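Phospholipase C-beta (PLC-beta) (Sepia officinalis, PDB 3QR0) is a phospholipase C of the beta class, built from a PH domain, EF-hand-like modules, a TIM-barrel-type X and Y core and a C2 domain. Local coordinates at residues A[416-429]-A[503-517]. Residues are numbered along the deposited sequence; the frame is centred on the assembly and turned at random.
Sequences FENHCSVAQQKLLA and TAAKEAEAAEEMSAL. With CA (calcium ion), chain B.
At the calcium site of the TIM-barrel-type core, Glu417 on strand 412-418 meets Thr503 of the 3-10 segment 503-505. Its carboxylate divides the work: OE1 binds the calcium ion at 2.4 Å, beside Asn339, Glu368 and Asp370, while OE2 accepts from Thr503 OG1 at 2.5 Å through the syn lone pair and from His419 NE2 through the anti one. The metal and these two donors together hold the carboxylate's rotation, and Thr503 OG1 also accepts from a calcium-bound water. With CG anti to the backbone N (chi1 -167°), the extended Glu417 chain reaches the metal.

Glu507 OE2 takes the Asn418 N-H at 2.9 Å, nearly straight, and Ala508 N donates to Asn418 O; the small Ala508 methyl fits against Cys420 O. Gln425 suits its place because its amide both gives and accepts, bridging its helix to the chain entering helix 512-515: NE2 donates to Glu509 O (3.0 Å) and Cys420 O, both almost in the amide plane, while OE1 receives the N-H of N-cap Ala511 (2.9 Å) from above its carbonyl plane. Met514 brings CE into an off-centre CH-pi contact with the Phe416 ring, 4.1 Å from its centroid. A salt bridge, Lys426 NZ to Glu513 OE1 at 2.7 Å, joins the helices on the more exposed side.

Helix 512-515 thus packs beside helix 422-436, with Met514 and Leu517 also touching Ile468 of strand 466-469.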
# COMPACT_ATOMS: atom_id res chain seq x y z
N PHE A 416 20.40 9.54 8.83
CA PHE A 416 21.56 10.18 8.21
C PHE A 416 22.75 9.23 8.21
O PHE A 416 23.16 8.73 9.25
CB PHE A 416 21.95 11.46 8.96
CG PHE A 416 21.11 12.66 8.60
CD1 PHE A 416 21.71 13.80 8.08
CD2 PHE A 416 19.74 12.66 8.79
CE1 PHE A 416 20.94 14.93 7.75
CE2 PHE A 416 18.96 13.77 8.46
CZ PHE A 416 19.57 14.90 7.94
N GLU A 417 23.30 8.97 7.03
CA GLU A 417 24.61 8.36 6.91
C GLU A 417 25.53 9.51 6.54
O GLU A 417 25.55 9.96 5.39
CB GLU A 417 24.61 7.27 5.85
CG GLU A 417 25.82 6.37 5.89
CD GLU A 417 25.91 5.48 4.67
OE1 GLU A 417 24.96 4.71 4.42
OE2 GLU A 417 26.94 5.56 3.96
N ASN A 418 26.26 10.01 7.53
CA ASN A 418 26.94 11.30 7.44
C ASN A 418 28.41 11.15 7.08
O ASN A 418 29.19 10.59 7.85
CB ASN A 418 26.78 12.00 8.78
CG ASN A 418 26.99 13.49 8.70
OD1 ASN A 418 27.65 13.99 7.79
ND2 ASN A 418 26.44 14.21 9.68
N HIS A 419 28.81 11.65 5.91
CA HIS A 419 30.21 11.62 5.50
C HIS A 419 30.79 13.02 5.30
O HIS A 419 31.88 13.17 4.75
CB HIS A 419 30.37 10.81 4.21
CG HIS A 419 29.86 9.41 4.33
ND1 HIS A 419 30.64 8.38 4.80
CD2 HIS A 419 28.64 8.89 4.07
CE1 HIS A 419 29.92 7.27 4.81
NE2 HIS A 419 28.71 7.55 4.38
N CYS A 420 30.08 14.04 5.77
CA CYS A 420 30.47 15.42 5.48
C CYS A 420 31.54 15.95 6.43
O CYS A 420 31.62 15.54 7.59
CB CYS A 420 29.24 16.34 5.54
SG CYS A 420 28.15 16.16 4.14
N SER A 421 32.34 16.88 5.93
CA SER A 421 33.26 17.65 6.76
C SER A 421 32.46 18.53 7.70
O SER A 421 31.25 18.73 7.50
CB SER A 421 34.16 18.52 5.88
OG SER A 421 33.37 19.45 5.14
N VAL A 422 33.12 19.07 8.71
CA VAL A 422 32.47 19.92 9.70
C VAL A 422 31.75 21.11 9.04
O VAL A 422 30.63 21.45 9.43
CB VAL A 422 33.47 20.43 10.77
CG1 VAL A 422 32.85 21.50 11.66
CG2 VAL A 422 33.97 19.26 11.62
N ALA A 423 32.39 21.72 8.04
CA ALA A 423 31.83 22.91 7.38
C ALA A 423 30.52 22.60 6.66
O ALA A 423 29.56 23.38 6.74
CB ALA A 423 32.86 23.50 6.39
N GLN A 424 30.46 21.47 5.96
CA GLN A 424 29.25 21.10 5.25
C GLN A 424 28.19 20.49 6.17
O GLN A 424 27.00 20.59 5.88
CB GLN A 424 29.58 20.23 4.04
CG GLN A 424 30.43 21.00 3.00
CD GLN A 424 30.40 20.41 1.59
OE1 GLN A 424 29.39 19.86 1.15
NE2 GLN A 424 31.50 20.55 0.88
N GLN A 425 28.61 19.88 7.29
CA GLN A 425 27.67 19.45 8.34
C GLN A 425 26.94 20.63 8.98
O GLN A 425 25.78 20.50 9.39
CB GLN A 425 28.39 18.64 9.44
CG GLN A 425 28.73 17.21 9.04
CD GLN A 425 29.18 16.36 10.21
OE1 GLN A 425 28.54 16.35 11.27
NE2 GLN A 425 30.27 15.63 10.03
N LYS A 426 27.62 21.77 9.09
CA LYS A 426 26.97 23.00 9.56
C LYS A 426 25.83 23.37 8.63
O LYS A 426 24.76 23.79 9.08
CB LYS A 426 27.97 24.15 9.63
CG LYS A 426 28.87 24.11 10.86
CD LYS A 426 30.03 25.08 10.73
CE LYS A 426 30.81 25.18 12.03
NZ LYS A 426 30.12 26.04 13.07
N LEU A 427 26.05 23.18 7.33
CA LEU A 427 25.04 23.46 6.32
C LEU A 427 23.90 22.44 6.37
O LEU A 427 22.74 22.82 6.23
CB LEU A 427 25.67 23.53 4.93
CG LEU A 427 26.69 24.66 4.76
CD1 LEU A 427 27.40 24.56 3.42
CD2 LEU A 427 26.02 26.03 4.91
N LEU A 428 24.22 21.16 6.58
CA LEU A 428 23.18 20.14 6.78
C LEU A 428 22.23 20.58 7.89
O LEU A 428 21.02 20.60 7.71
CB LEU A 428 23.77 18.78 7.15
CG LEU A 428 24.67 18.03 6.17
CD1 LEU A 428 25.16 16.74 6.81
CD2 LEU A 428 23.97 17.75 4.86
N ALA A 429 22.81 20.93 9.04
CA ALA A 429 22.03 21.35 10.21
C ALA A 429 21.23 22.61 9.92
O ALA A 429 20.06 22.71 10.29
CB ALA A 429 22.95 21.58 11.41
N THR A 503 29.20 1.67 2.52
CA THR A 503 29.55 3.02 2.97
C THR A 503 29.06 3.32 4.40
O THR A 503 29.61 4.19 5.06
CB THR A 503 29.00 4.12 2.02
OG1 THR A 503 27.57 4.08 2.00
CG2 THR A 503 29.55 3.93 0.60
N ALA A 504 28.05 2.60 4.87
CA ALA A 504 27.53 2.80 6.23
C ALA A 504 28.49 2.33 7.32
O ALA A 504 28.30 2.65 8.49
CB ALA A 504 26.19 2.10 6.38
N ALA A 505 29.52 1.56 6.94
CA ALA A 505 30.50 1.03 7.89
C ALA A 505 31.37 2.12 8.56
O ALA A 505 31.83 1.93 9.68
CB ALA A 505 31.40 0.01 7.20
N LYS A 506 31.59 3.23 7.86
CA LYS A 506 32.46 4.30 8.35
C LYS A 506 31.89 5.67 7.98
O LYS A 506 31.92 6.06 6.81
CB LYS A 506 33.88 4.16 7.79
CG LYS A 506 34.86 5.23 8.28
CD LYS A 506 36.29 4.98 7.78
CE LYS A 506 36.39 5.05 6.26
NZ LYS A 506 37.80 5.14 5.79
N GLU A 507 31.38 6.38 8.98
CA GLU A 507 30.88 7.75 8.81
C GLU A 507 31.89 8.74 9.36
O GLU A 507 32.85 8.35 10.03
CB GLU A 507 29.58 7.92 9.57
CG GLU A 507 28.42 7.12 9.04
CD GLU A 507 27.23 7.22 9.96
OE1 GLU A 507 27.12 6.37 10.85
OE2 GLU A 507 26.43 8.18 9.80
N ALA A 508 31.65 10.02 9.11
CA ALA A 508 32.45 11.09 9.72
C ALA A 508 32.04 11.26 11.18
O ALA A 508 30.96 10.82 11.58
CB ALA A 508 32.25 12.39 8.96
N GLU A 509 32.90 11.89 11.97
CA GLU A 509 32.56 12.24 13.35
C GLU A 509 31.48 13.31 13.29
O GLU A 509 31.44 14.11 12.35
CB GLU A 509 33.76 12.78 14.13
CG GLU A 509 35.04 11.94 14.05
CD GLU A 509 34.82 10.49 14.43
OE1 GLU A 509 34.07 10.22 15.39
OE2 GLU A 509 35.41 9.61 13.76
N ALA A 510 30.60 13.33 14.29
CA ALA A 510 29.51 14.29 14.31
C ALA A 510 30.03 15.67 14.67
O ALA A 510 30.83 15.82 15.60
CB ALA A 510 28.44 13.85 15.30
N ALA A 511 29.61 16.67 13.90
CA ALA A 511 29.78 18.06 14.29
C ALA A 511 28.76 18.35 15.38
O ALA A 511 27.74 17.65 15.49
CB ALA A 511 29.57 18.98 13.11
N GLU A 512 29.01 19.38 16.18
CA GLU A 512 28.12 19.72 17.29
C GLU A 512 26.73 20.15 16.81
O GLU A 512 25.73 19.85 17.47
CB GLU A 512 28.75 20.79 18.19
CG GLU A 512 27.95 21.07 19.47
CD GLU A 512 28.82 21.52 20.63
OE1 GLU A 512 29.83 22.24 20.41
OE2 GLU A 512 28.50 21.16 21.78
N GLU A 513 26.65 20.83 15.67
CA GLU A 513 25.35 21.28 15.13
C GLU A 513 24.46 20.11 14.70
O GLU A 513 23.23 20.20 14.82
CB GLU A 513 25.53 22.23 13.94
CG GLU A 513 26.06 23.61 14.30
CD GLU A 513 27.57 23.69 14.35
OE1 GLU A 513 28.09 24.82 14.42
OE2 GLU A 513 28.25 22.63 14.31
N MET A 514 25.05 19.04 14.18
CA MET A 514 24.29 17.84 13.82
C MET A 514 23.97 17.03 15.06
O MET A 514 22.83 16.60 15.25
CB MET A 514 25.03 16.97 12.80
CG MET A 514 24.86 17.41 11.35
SD MET A 514 23.14 17.57 10.83
CE MET A 514 22.56 15.89 11.05
N SER A 515 24.97 16.81 15.91
CA SER A 515 24.78 16.14 17.19
C SER A 515 23.60 16.74 17.97
O SER A 515 22.78 16.00 18.52
CB SER A 515 26.06 16.22 18.02
OG SER A 515 25.98 15.40 19.17
N ALA A 516 23.51 18.07 17.98
CA ALA A 516 22.47 18.81 18.72
C ALA A 516 21.04 18.46 18.32
O ALA A 516 20.12 18.61 19.13
CB ALA A 516 22.69 20.33 18.58
N LEU A 517 20.84 18.01 17.09
CA LEU A 517 19.50 17.67 16.60
C LEU A 517 19.06 16.25 16.99
O LEU A 517 17.90 15.89 16.79
CB LEU A 517 19.44 17.83 15.08
CG LEU A 517 19.87 19.19 14.53
CD1 LEU A 517 19.81 19.18 13.02
CD2 LEU A 517 19.02 20.33 15.10
CA CA B . 23.21 4.36 2.86
O HOH W 1 30.68 23.11 14.80
O HOH W 2 24.79 3.02 1.53
O HOH W 3 22.96 1.97 3.26